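Local atomic coordinates of periplasmic beta-glucosidase (Pseudomonas aeruginosa, PDB entry 6R5T), a protein that probably hydrolyses beta-D-glucosides in the periplasm, releasing terminal, non-reducing glucose units as beta-D-glucose. Residues Glu638-Ser644 / Glu685-Phe691; Ser622-Leu626 / Glu726-Phe730; Val654-Gln660 / Lys715-Asp721. The protein carries 1 engineered substitution. One frame throughout, in Å; residues are numbered along the deposited sequence.

Contact 1: Glu638-Ser644 / Glu685-Phe691; sequences EARVTLS and ESREIVF
Arg640 and Glu688 carry the odd feature of this strand pair: a guanidinium shared between two carboxylates, one on the facing strand and one two residues back in its own. Arg640 NH2 donates to Glu638 OE1 at 2.8 Å with an N-H...O angle of 166°, and the acceptor lies in the guanidinium plane. Across the strands, Arg640 NH1 meets Glu688 OE1 at 2.5 Å. The pair is a salt bridge, but its short length is doubtful and its 128° angle makes the hydrogen bond weak. Val690 CG2 sits over the centre of one guanidinium face, while Val690 CG1 packs 3.8 Å from Glu638 CD, so the two methyls of one valine touch both charged groups. The backbones supply six N-H...O=C bonds in antiparallel register, paired at Ala639–Phe691, Val641–Ile689 and Leu643–Arg687. This ladder joins strands 636-645 and 686-694 in the three-stranded sheet of the fibronectin type III-like sandwich. Its polar face continues past the salt bridges: one water links Thr642 OG1 (2.9 Å) to Glu688 OE2 (3.0 Å), and Ser644 OG bonds Ser686 OG at 2.9 Å. On the opposite face, Arg687 apart, the side chains are apolar. There Ile689 CD1 reaches Leu643 CB at 3.7 Å, and Val641 CG1 lies beside Ile689 CB. Set beside its backbone N by a chi1 of -65°, the Phe691 ring takes Ile689 CG2 over one face, toward the rim. Both Ala639 and Phe691 then press on Leu657 of strand 651-660 in the other sheet.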
loop_
_atom_site.group_PDB
_atom_site.type_symbol
_atom_site.label_atom_id
_atom_site.label_comp_id
_atom_site.label_asym_id
_atom_site.label_seq_id
_atom_site.Cartn_x
_atom_site.Cartn_y
_atom_site.Cartn_z
ATOM N N GLU A 638 -15.097 32.766 -12.530
ATOM C CA GLU A 638 -14.221 32.492 -13.707
ATOM C C GLU A 638 -12.746 32.635 -13.311
ATOM O O GLU A 638 -12.365 33.612 -12.645
ATOM C CB GLU A 638 -14.592 33.409 -14.872
ATOM C CG GLU A 638 -15.983 33.144 -15.422
ATOM C CD GLU A 638 -16.382 34.102 -16.534
ATOM O OE1 GLU A 638 -15.673 35.123 -16.726
ATOM O OE2 GLU A 638 -17.377 33.799 -17.226
ATOM N N ALA A 639 -11.921 31.727 -13.836
ATOM C CA ALA A 639 -10.451 31.759 -13.757
ATOM C C ALA A 639 -9.968 31.910 -15.185
ATOM O O ALA A 639 -10.308 31.040 -16.037
ATOM C CB ALA A 639 -9.958 30.503 -13.111
ATOM N N ARG A 640 -9.258 33.003 -15.449
ATOM C CA ARG A 640 -8.808 33.286 -16.816
ATOM C C ARG A 640 -7.300 33.272 -16.919
ATOM O O ARG A 640 -6.579 33.846 -16.070
ATOM C CB ARG A 640 -9.321 34.644 -17.292
ATOM C CG ARG A 640 -10.813 34.657 -17.554
ATOM C CD ARG A 640 -11.267 35.979 -18.168
ATOM N NE ARG A 640 -12.727 35.966 -18.209
ATOM C CZ ARG A 640 -13.472 36.231 -19.276
ATOM N NH1 ARG A 640 -12.921 36.622 -20.415
ATOM N NH2 ARG A 640 -14.789 36.151 -19.182
ATOM N N VAL A 641 -6.840 32.690 -18.019
ATOM C CA VAL A 641 -5.417 32.708 -18.360
ATOM C C VAL A 641 -5.312 32.724 -19.886
ATOM O O VAL A 641 -6.188 32.138 -20.542
ATOM C CB VAL A 641 -4.728 31.505 -17.710
ATOM C CG1 VAL A 641 -5.144 30.183 -18.360
ATOM C CG2 VAL A 641 -3.259 31.697 -17.635
ATOM N N THR A 642 -4.282 33.367 -20.399
ATOM C CA THR A 642 -3.993 33.329 -21.848
ATOM C C THR A 642 -2.853 32.351 -22.075
ATOM O O THR A 642 -1.759 32.552 -21.501
ATOM C CB THR A 642 -3.711 34.717 -22.429
ATOM O OG1 THR A 642 -4.917 35.439 -22.165
ATOM C CG2 THR A 642 -3.456 34.691 -23.922
ATOM N N LEU A 643 -3.081 31.406 -22.979
ATOM C CA LEU A 643 -2.041 30.467 -23.448
ATOM C C LEU A 643 -1.466 30.975 -24.762
ATOM O O LEU A 643 -2.276 31.286 -25.666
ATOM C CB LEU A 643 -2.671 29.098 -23.632
ATOM C CG LEU A 643 -1.758 28.030 -24.219
ATOM C CD1 LEU A 643 -0.685 27.596 -23.235
ATOM C CD2 LEU A 643 -2.569 26.836 -24.705
ATOM N N SER A 644 -0.153 30.955 -24.900
ATOM C CA SER A 644 0.545 31.347 -26.154
ATOM C C SER A 644 1.515 30.255 -26.594
ATOM O O SER A 644 2.157 29.618 -25.738
ATOM C CB SER A 644 1.294 32.653 -25.964
ATOM O OG SER A 644 0.436 33.631 -25.431
ATOM N N GLU A 685 0.320 32.130 -31.843
ATOM C CA GLU A 685 -1.121 32.178 -31.540
ATOM C C GLU A 685 -1.323 32.197 -30.027
ATOM O O GLU A 685 -0.556 31.551 -29.301
ATOM C CB GLU A 685 -1.838 31.025 -32.216
ATOM C CG GLU A 685 -3.340 31.135 -32.238
ATOM C CD GLU A 685 -4.064 29.968 -32.885
ATOM O OE1 GLU A 685 -5.303 29.960 -32.717
ATOM O OE2 GLU A 685 -3.416 29.036 -33.488
ATOM N N SER A 686 -2.384 32.880 -29.616
ATOM C CA SER A 686 -2.850 32.942 -28.209
ATOM C C SER A 686 -4.304 32.531 -28.130
ATOM O O SER A 686 -5.039 32.649 -29.125
ATOM C CB SER A 686 -2.645 34.305 -27.651
ATOM O OG SER A 686 -1.270 34.609 -27.546
ATOM N N ARG A 687 -4.684 31.959 -26.995
ATOM C CA ARG A 687 -6.079 31.638 -26.706
ATOM C C ARG A 687 -6.336 32.050 -25.267
ATOM O O ARG A 687 -5.555 31.633 -24.381
ATOM C CB ARG A 687 -6.339 30.140 -26.902
ATOM C CG ARG A 687 -7.784 29.686 -26.699
ATOM C CD ARG A 687 -8.659 29.767 -27.950
ATOM N NE ARG A 687 -7.984 29.204 -29.119
ATOM C CZ ARG A 687 -8.079 27.952 -29.545
ATOM N NH1 ARG A 687 -8.891 27.092 -28.951
ATOM N NH2 ARG A 687 -7.361 27.564 -30.593
ATOM N N GLU A 688 -7.382 32.842 -25.057
ATOM C CA GLU A 688 -7.888 33.129 -23.704
ATOM C C GLU A 688 -8.675 31.900 -23.274
ATOM O O GLU A 688 -9.570 31.425 -23.982
ATOM C CB GLU A 688 -8.792 34.373 -23.613
ATOM C CG GLU A 688 -9.059 34.675 -22.119
ATOM C CD GLU A 688 -9.655 35.983 -21.619
ATOM O OE1 GLU A 688 -10.866 36.184 -21.777
ATOM O OE2 GLU A 688 -8.930 36.743 -20.937
ATOM N N ILE A 689 -8.287 31.348 -22.144
ATOM C CA ILE A 689 -8.961 30.175 -21.562
ATOM C C ILE A 689 -9.735 30.699 -20.368
ATOM O O ILE A 689 -9.161 31.483 -19.542
ATOM C CB ILE A 689 -7.930 29.101 -21.218
ATOM C CG1 ILE A 689 -7.223 28.669 -22.503
ATOM C CG2 ILE A 689 -8.592 27.933 -20.535
ATOM C CD1 ILE A 689 -5.946 28.002 -22.295
ATOM N N VAL A 690 -11.011 30.344 -20.333
ATOM C CA VAL A 690 -11.907 30.710 -19.223
ATOM C C VAL A 690 -12.395 29.423 -18.589
ATOM O O VAL A 690 -13.029 28.615 -19.282
ATOM C CB VAL A 690 -13.076 31.548 -19.741
ATOM C CG1 VAL A 690 -13.935 32.004 -18.587
ATOM C CG2 VAL A 690 -12.583 32.708 -20.582
ATOM N N PHE A 691 -12.004 29.180 -17.353
ATOM C CA PHE A 691 -12.542 28.080 -16.553
ATOM C C PHE A 691 -13.662 28.647 -15.713
ATOM O O PHE A 691 -13.473 29.697 -15.097
ATOM C CB PHE A 691 -11.446 27.493 -15.672
ATOM C CG PHE A 691 -10.331 26.846 -16.428
ATOM C CD1 PHE A 691 -10.527 25.590 -16.986
ATOM C CD2 PHE A 691 -9.093 27.420 -16.553
ATOM C CE1 PHE A 691 -9.501 24.945 -17.651
ATOM C CE2 PHE A 691 -8.063 26.765 -17.208
ATOM C CZ PHE A 691 -8.271 25.529 -17.757
HETATM O O HOH W 1 -6.383 35.812 -19.729
#

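Contact 2: Ser622-Leu626 / Glu726-Phe730; sequences SPLRL and ESRSF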
loop_
_atom_site.group_PDB
_atom_site.type_symbol
_atom_site.label_atom_id
_atom_site.label_comp_id
_atom_site.label_asym_id
_atom_site.label_seq_id
_atom_site.Cartn_x
_atom_site.Cartn_y
_atom_site.Cartn_z
ATOM N N SER A 622 -0.064 33.480 -19.349
ATOM C CA SER A 622 -0.146 34.794 -18.696
ATOM C C SER A 622 -0.522 34.552 -17.241
ATOM O O SER A 622 -0.887 33.441 -16.846
ATOM C CB SER A 622 -1.145 35.662 -19.400
ATOM O OG SER A 622 -2.481 35.210 -19.192
ATOM N N PRO A 623 -0.479 35.601 -16.396
ATOM C CA PRO A 623 -0.823 35.432 -14.990
ATOM C C PRO A 623 -2.276 35.004 -14.852
ATOM O O PRO A 623 -3.148 35.465 -15.596
ATOM C CB PRO A 623 -0.614 36.840 -14.412
ATOM C CG PRO A 623 0.341 37.482 -15.362
ATOM C CD PRO A 623 -0.064 36.984 -16.724
ATOM N N LEU A 624 -2.522 34.138 -13.874
ATOM C CA LEU A 624 -3.883 33.702 -13.582
ATOM C C LEU A 624 -4.668 34.856 -12.951
ATOM O O LEU A 624 -4.131 35.507 -12.043
ATOM C CB LEU A 624 -3.795 32.542 -12.595
ATOM C CG LEU A 624 -5.128 32.040 -12.067
ATOM C CD1 LEU A 624 -6.032 31.501 -13.147
ATOM C CD2 LEU A 624 -4.888 31.003 -10.992
ATOM N N ARG A 625 -5.871 35.063 -13.435
ATOM C CA ARG A 625 -6.773 36.101 -12.881
ATOM C C ARG A 625 -8.132 35.476 -12.569
ATOM O O ARG A 625 -8.721 34.807 -13.427
ATOM C CB ARG A 625 -6.830 37.263 -13.879
ATOM C CG ARG A 625 -5.482 37.968 -14.077
ATOM C CD ARG A 625 -5.016 38.776 -12.860
ATOM N NE ARG A 625 -3.740 39.510 -12.984
ATOM C CZ ARG A 625 -2.577 39.174 -12.389
ATOM N NH1 ARG A 625 -2.484 38.085 -11.633
ATOM N NH2 ARG A 625 -1.492 39.924 -12.563
ATOM N N LEU A 626 -8.666 35.744 -11.373
ATOM C CA LEU A 626 -10.017 35.303 -10.995
ATOM C C LEU A 626 -10.983 36.488 -11.145
ATOM O O LEU A 626 -10.555 37.628 -10.890
ATOM C CB LEU A 626 -10.009 34.809 -9.550
ATOM C CG LEU A 626 -9.004 33.717 -9.226
ATOM C CD1 LEU A 626 -9.175 33.262 -7.775
ATOM C CD2 LEU A 626 -9.172 32.545 -10.181
ATOM N N GLU A 726 0.877 28.062 -10.814
ATOM C CA GLU A 726 0.807 29.201 -9.871
ATOM C C GLU A 726 -0.625 29.298 -9.390
ATOM O O GLU A 726 -1.558 28.758 -10.073
ATOM C CB GLU A 726 1.272 30.486 -10.518
ATOM C CG GLU A 726 0.391 30.935 -11.633
ATOM C CD GLU A 726 1.048 31.987 -12.499
ATOM O OE1 GLU A 726 2.215 31.774 -12.892
ATOM O OE2 GLU A 726 0.345 32.950 -12.834
ATOM N N SER A 727 -0.786 29.977 -8.253
ATOM C CA SER A 727 -2.122 30.055 -7.634
ATOM C C SER A 727 -2.611 31.464 -7.364
ATOM O O SER A 727 -1.809 32.408 -7.233
ATOM C CB SER A 727 -2.233 29.209 -6.424
ATOM O OG SER A 727 -1.531 29.725 -5.353
ATOM N N ARG A 728 -3.930 31.575 -7.363
ATOM C CA ARG A 728 -4.632 32.745 -6.774
ATOM C C ARG A 728 -5.730 32.222 -5.871
ATOM O O ARG A 728 -6.243 31.113 -6.114
ATOM C CB ARG A 728 -5.306 33.577 -7.858
ATOM C CG ARG A 728 -4.339 34.141 -8.880
ATOM C CD ARG A 728 -3.418 35.137 -8.253
ATOM N NE ARG A 728 -3.971 36.461 -8.339
ATOM C CZ ARG A 728 -3.337 37.550 -7.886
ATOM N NH1 ARG A 728 -3.886 38.750 -8.014
ATOM N NH2 ARG A 728 -2.166 37.433 -7.282
ATOM N N SER A 729 -6.114 33.018 -4.884
ATOM C CA SER A 729 -7.108 32.573 -3.897
ATOM C C SER A 729 -8.425 33.332 -4.038
ATOM O O SER A 729 -8.415 34.479 -4.463
ATOM C CB SER A 729 -6.584 32.695 -2.503
ATOM O OG SER A 729 -5.512 31.772 -2.358
ATOM N N PHE A 730 -9.498 32.678 -3.647
ATOM C CA PHE A 730 -10.776 33.375 -3.403
ATOM C C PHE A 730 -11.361 32.842 -2.107
ATOM O O PHE A 730 -10.924 31.829 -1.566
ATOM C CB PHE A 730 -11.723 33.231 -4.582
ATOM C CG PHE A 730 -12.285 31.846 -4.763
ATOM C CD1 PHE A 730 -11.596 30.914 -5.519
ATOM C CD2 PHE A 730 -13.496 31.477 -4.211
ATOM C CE1 PHE A 730 -12.098 29.642 -5.693
ATOM C CE2 PHE A 730 -13.990 30.198 -4.378
ATOM C CZ PHE A 730 -13.283 29.286 -5.131
HETATM O O HOH W 2 -0.598 31.513 -14.994
HETATM O O HOH W 3 -6.851 37.141 -9.248
#
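Arg728 bridges the two sheets of the beta sandwich: its side chain runs past that of Leu624 in the opposite direction and crosses that of Leu626. Its strand belongs to the five-stranded sheet and theirs to the three-stranded one. The segments run only 17° apart in direction, yet their nearest CA atoms, in Leu624 and Arg728, are 6.9 Å apart, which is sheet-to-sheet packing rather than strand pairing. From the backbone outward, Arg728 CB rests on Leu626, 3.9 Å from its CD1. Arg728 CG touches Leu624 O at 3.5 Å and packs on Leu624 CD2. The chain bends at chi2 and again at chi3, which keeps CD and NE close to the same carbonyl before the guanidinium heads out beside Arg625. Arg728 NE donates to a water at 3.1 Å that also accepts from Leu626 N, so a solvent molecule fastens the head group to the opposite main chain. At the tip, CZ and NH1 of Arg728 lie near Arg625 NH1, which stands over one guanidinium face, the two planes 40° apart. These like charges come within 3.9 Å (NH1 to NH1), and Arg625 NH1 spends a hydrogen bond on Leu624 O, approaching from above the carbonyl plane. Deeper in, Leu626 CD1 reaches Phe730 CD1. At the other end Glu726 OE2 takes the amide hydrogen of Leu624 N at 3.3 Å, on the anti side of the carboxylate and at an N-H...O angle of 159°.

Contact 3: Val654-Gln660 / Lys715-Asp721; sequences VVQLYLQ and KVFVGLD
Gln656–Gly719, Tyr658–Phe717 and Gln660–Lys715 are hydrogen-bonded antiparallel pairs, six N-H...O=C bonds joining strands whose axes approach to 4.6 Å at 158°. The straightest of them runs from Phe717 N to Tyr658 O, 2.8 Å and 177°. On the face carrying Gln656, Tyr658 and Gln660, polar ends are gathered in order. Tyr658 OH donates to Gln656 OE1 at 2.6 Å, in the carbonyl plane and on a lone pair. The amide's other end, Gln656 NE2, gives a hydrogen to Val654 O from above that carbonyl's plane and another to Gly611 O, so this buried amide is held from both ends and its rotation is fixed. A chi1 of -57° turns the Phe717 ring edge-on to Tyr658 O and, at 3.7 Å from CE1, to Gln660 CB; Lys671 adds a cation-pi contact. Further along, a water ties Gln660 OE1 to Lys715 NZ, 3.1 Å from the amine, while the two side chains run side by side. The other face is plain hydrocarbon: Leu657 CD1 wedges between Val716 CG1 (3.8 Å) and Val718 CG2, and Val655 CG1 meets Val718 CG1 at 3.6 Å. The pair lies inside the five-stranded sheet of the fibronectin type III-like domain. Strand 651-660 bonds on its far side to strand 672-681, strand 712-719 to strand 725-732; the aliphatic face packs on strand 686-694 through Val655 on Ile689 and Val716 on Leu693, and on the other face the Tyr658 ring meets that of Tyr578, its side chain also touching Phe610.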
loop_
_atom_site.group_PDB
_atom_site.type_symbol
_atom_site.label_atom_id
_atom_site.label_comp_id
_atom_site.label_asym_id
_atom_site.label_seq_id
_atom_site.Cartn_x
_atom_site.Cartn_y
_atom_site.Cartn_z
ATOM N N VAL A 654 -2.060 21.069 -22.837
ATOM C CA VAL A 654 -3.269 20.934 -21.995
ATOM C C VAL A 654 -3.096 21.876 -20.806
ATOM O O VAL A 654 -2.158 21.654 -19.970
ATOM C CB VAL A 654 -3.483 19.501 -21.514
ATOM C CG1 VAL A 654 -4.779 19.410 -20.705
ATOM C CG2 VAL A 654 -3.464 18.511 -22.694
ATOM N N VAL A 655 -3.966 22.865 -20.699
ATOM C CA VAL A 655 -3.991 23.784 -19.547
ATOM C C VAL A 655 -4.823 23.140 -18.458
ATOM O O VAL A 655 -5.977 22.722 -18.736
ATOM C CB VAL A 655 -4.537 25.158 -19.923
ATOM C CG1 VAL A 655 -4.483 26.080 -18.723
ATOM C CG2 VAL A 655 -3.739 25.749 -21.073
ATOM N N GLN A 656 -4.226 22.973 -17.288
ATOM C CA GLN A 656 -4.861 22.227 -16.186
ATOM C C GLN A 656 -5.209 23.187 -15.047
ATOM O O GLN A 656 -4.378 24.028 -14.721
ATOM C CB GLN A 656 -3.897 21.145 -15.691
ATOM C CG GLN A 656 -3.562 20.183 -16.822
ATOM C CD GLN A 656 -2.187 19.569 -16.709
ATOM O OE1 GLN A 656 -1.787 19.118 -15.620
ATOM N NE2 GLN A 656 -1.490 19.456 -17.841
ATOM N N LEU A 657 -6.383 23.003 -14.468
ATOM C CA LEU A 657 -6.841 23.771 -13.321
ATOM C C LEU A 657 -6.974 22.829 -12.140
ATOM O O LEU A 657 -7.725 21.834 -12.229
ATOM C CB LEU A 657 -8.148 24.493 -13.632
ATOM C CG LEU A 657 -8.562 25.439 -12.502
ATOM C CD1 LEU A 657 -9.267 26.653 -13.043
ATOM C CD2 LEU A 657 -9.433 24.721 -11.484
ATOM N N TYR A 658 -6.363 23.212 -11.030
ATOM C CA TYR A 658 -6.430 22.440 -9.778
ATOM C C TYR A 658 -7.002 23.342 -8.699
ATOM O O TYR A 658 -6.771 24.562 -8.710
ATOM C CB TYR A 658 -5.054 21.909 -9.353
ATOM C CG TYR A 658 -4.413 21.041 -10.405
ATOM C CD1 TYR A 658 -3.638 21.575 -11.408
ATOM C CD2 TYR A 658 -4.570 19.662 -10.374
ATOM C CE1 TYR A 658 -3.038 20.762 -12.374
ATOM C CE2 TYR A 658 -3.990 18.848 -11.328
ATOM C CZ TYR A 658 -3.194 19.388 -12.311
ATOM O OH TYR A 658 -2.704 18.501 -13.247
ATOM N N LEU A 659 -7.675 22.721 -7.742
ATOM C CA LEU A 659 -8.159 23.444 -6.545
ATOM C C LEU A 659 -7.526 22.860 -5.291
ATOM O O LEU A 659 -7.390 21.630 -5.201
ATOM C CB LEU A 659 -9.678 23.295 -6.433
ATOM C CG LEU A 659 -10.490 24.192 -7.354
ATOM C CD1 LEU A 659 -11.964 24.071 -7.053
ATOM C CD2 LEU A 659 -10.071 25.638 -7.227
ATOM N N GLN A 660 -7.252 23.728 -4.332
ATOM C CA GLN A 660 -6.935 23.266 -2.978
ATOM C C GLN A 660 -7.914 23.940 -2.011
ATOM O O GLN A 660 -8.191 25.155 -2.180
ATOM C CB GLN A 660 -5.504 23.580 -2.560
ATOM C CG GLN A 660 -5.149 23.046 -1.174
ATOM C CD GLN A 660 -3.779 23.479 -0.717
ATOM O OE1 GLN A 660 -3.158 24.337 -1.333
ATOM N NE2 GLN A 660 -3.277 22.856 0.359
ATOM N N LYS A 715 -7.770 27.828 -3.092
ATOM C CA LYS A 715 -6.636 28.211 -3.943
ATOM C C LYS A 715 -6.878 27.566 -5.291
ATOM O O LYS A 715 -7.207 26.353 -5.367
ATOM C CB LYS A 715 -5.291 27.736 -3.367
ATOM C CG LYS A 715 -4.947 28.322 -2.023
ATOM C CD LYS A 715 -3.547 27.921 -1.551
ATOM C CE LYS A 715 -2.995 29.019 -0.667
ATOM N NZ LYS A 715 -1.678 28.664 -0.096
ATOM N N VAL A 716 -6.738 28.352 -6.337
ATOM C CA VAL A 716 -6.921 27.960 -7.743
ATOM C C VAL A 716 -5.544 27.942 -8.370
ATOM O O VAL A 716 -4.853 28.962 -8.335
ATOM C CB VAL A 716 -7.860 28.931 -8.491
ATOM C CG1 VAL A 716 -8.006 28.474 -9.921
ATOM C CG2 VAL A 716 -9.215 29.032 -7.810
ATOM N N PHE A 717 -5.122 26.791 -8.892
ATOM C CA PHE A 717 -3.799 26.616 -9.533
ATOM C C PHE A 717 -4.004 26.348 -11.011
ATOM O O PHE A 717 -4.923 25.595 -11.378
ATOM C CB PHE A 717 -3.030 25.418 -9.012
ATOM C CG PHE A 717 -2.784 25.409 -7.547
ATOM C CD1 PHE A 717 -3.777 25.011 -6.689
ATOM C CD2 PHE A 717 -1.533 25.739 -7.053
ATOM C CE1 PHE A 717 -3.499 24.949 -5.345
ATOM C CE2 PHE A 717 -1.281 25.711 -5.693
ATOM C CZ PHE A 717 -2.294 25.353 -4.844
ATOM N N VAL A 718 -3.239 27.029 -11.850
ATOM C CA VAL A 718 -3.224 26.724 -13.291
ATOM C C VAL A 718 -1.803 26.480 -13.742
ATOM O O VAL A 718 -0.878 27.130 -13.232
ATOM C CB VAL A 718 -3.932 27.838 -14.097
ATOM C CG1 VAL A 718 -3.810 27.560 -15.562
ATOM C CG2 VAL A 718 -5.404 27.906 -13.692
ATOM N N GLY A 719 -1.643 25.530 -14.634
ATOM C CA GLY A 719 -0.348 25.287 -15.277
ATOM C C GLY A 719 -0.459 24.176 -16.305
ATOM O O GLY A 719 -1.553 23.664 -16.583
ATOM N N LEU A 720 0.683 23.870 -16.908
ATOM C CA LEU A 720 0.758 22.822 -17.962
ATOM C C LEU A 720 1.161 21.450 -17.412
ATOM O O LEU A 720 1.260 20.498 -18.200
ATOM C CB LEU A 720 1.736 23.313 -19.033
ATOM C CG LEU A 720 1.383 24.654 -19.642
ATOM C CD1 LEU A 720 2.360 24.981 -20.758
ATOM C CD2 LEU A 720 -0.043 24.702 -20.194
ATOM N N ASP A 721 1.321 21.331 -16.095
ATOM C CA ASP A 721 1.336 20.031 -15.400
ATOM C C ASP A 721 1.040 20.308 -13.924
ATOM O O ASP A 721 0.991 21.454 -13.496
ATOM C CB ASP A 721 2.605 19.209 -15.679
ATOM C CG ASP A 721 3.887 19.802 -15.205
ATOM O OD1 ASP A 721 3.934 20.185 -14.042
ATOM O OD2 ASP A 721 4.830 19.885 -16.004
HETATM O O HOH W 4 -1.171 25.707 -0.768
#

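In the fold
Along the chain, residues 622-626 come first and meet 726-730 only near the C terminus, so contact 2 closes the widest loop, of 99 residues, and the other two contacts both fall within it. Segment 638-644 follows and pairs with 685-691 in contact 1; segment 654-660 starts before that loop is shut and finds 715-721 only after it, so contacts 1 and 3 cross. Contact 1 belongs to the three-stranded sheet and contact 3 to the five-stranded one, packed against each other. Contact 2 spans the sheets: Arg640 N bonds Arg625 O at 2.8 Å on one side, and Arg728 O takes Val716 N on the other.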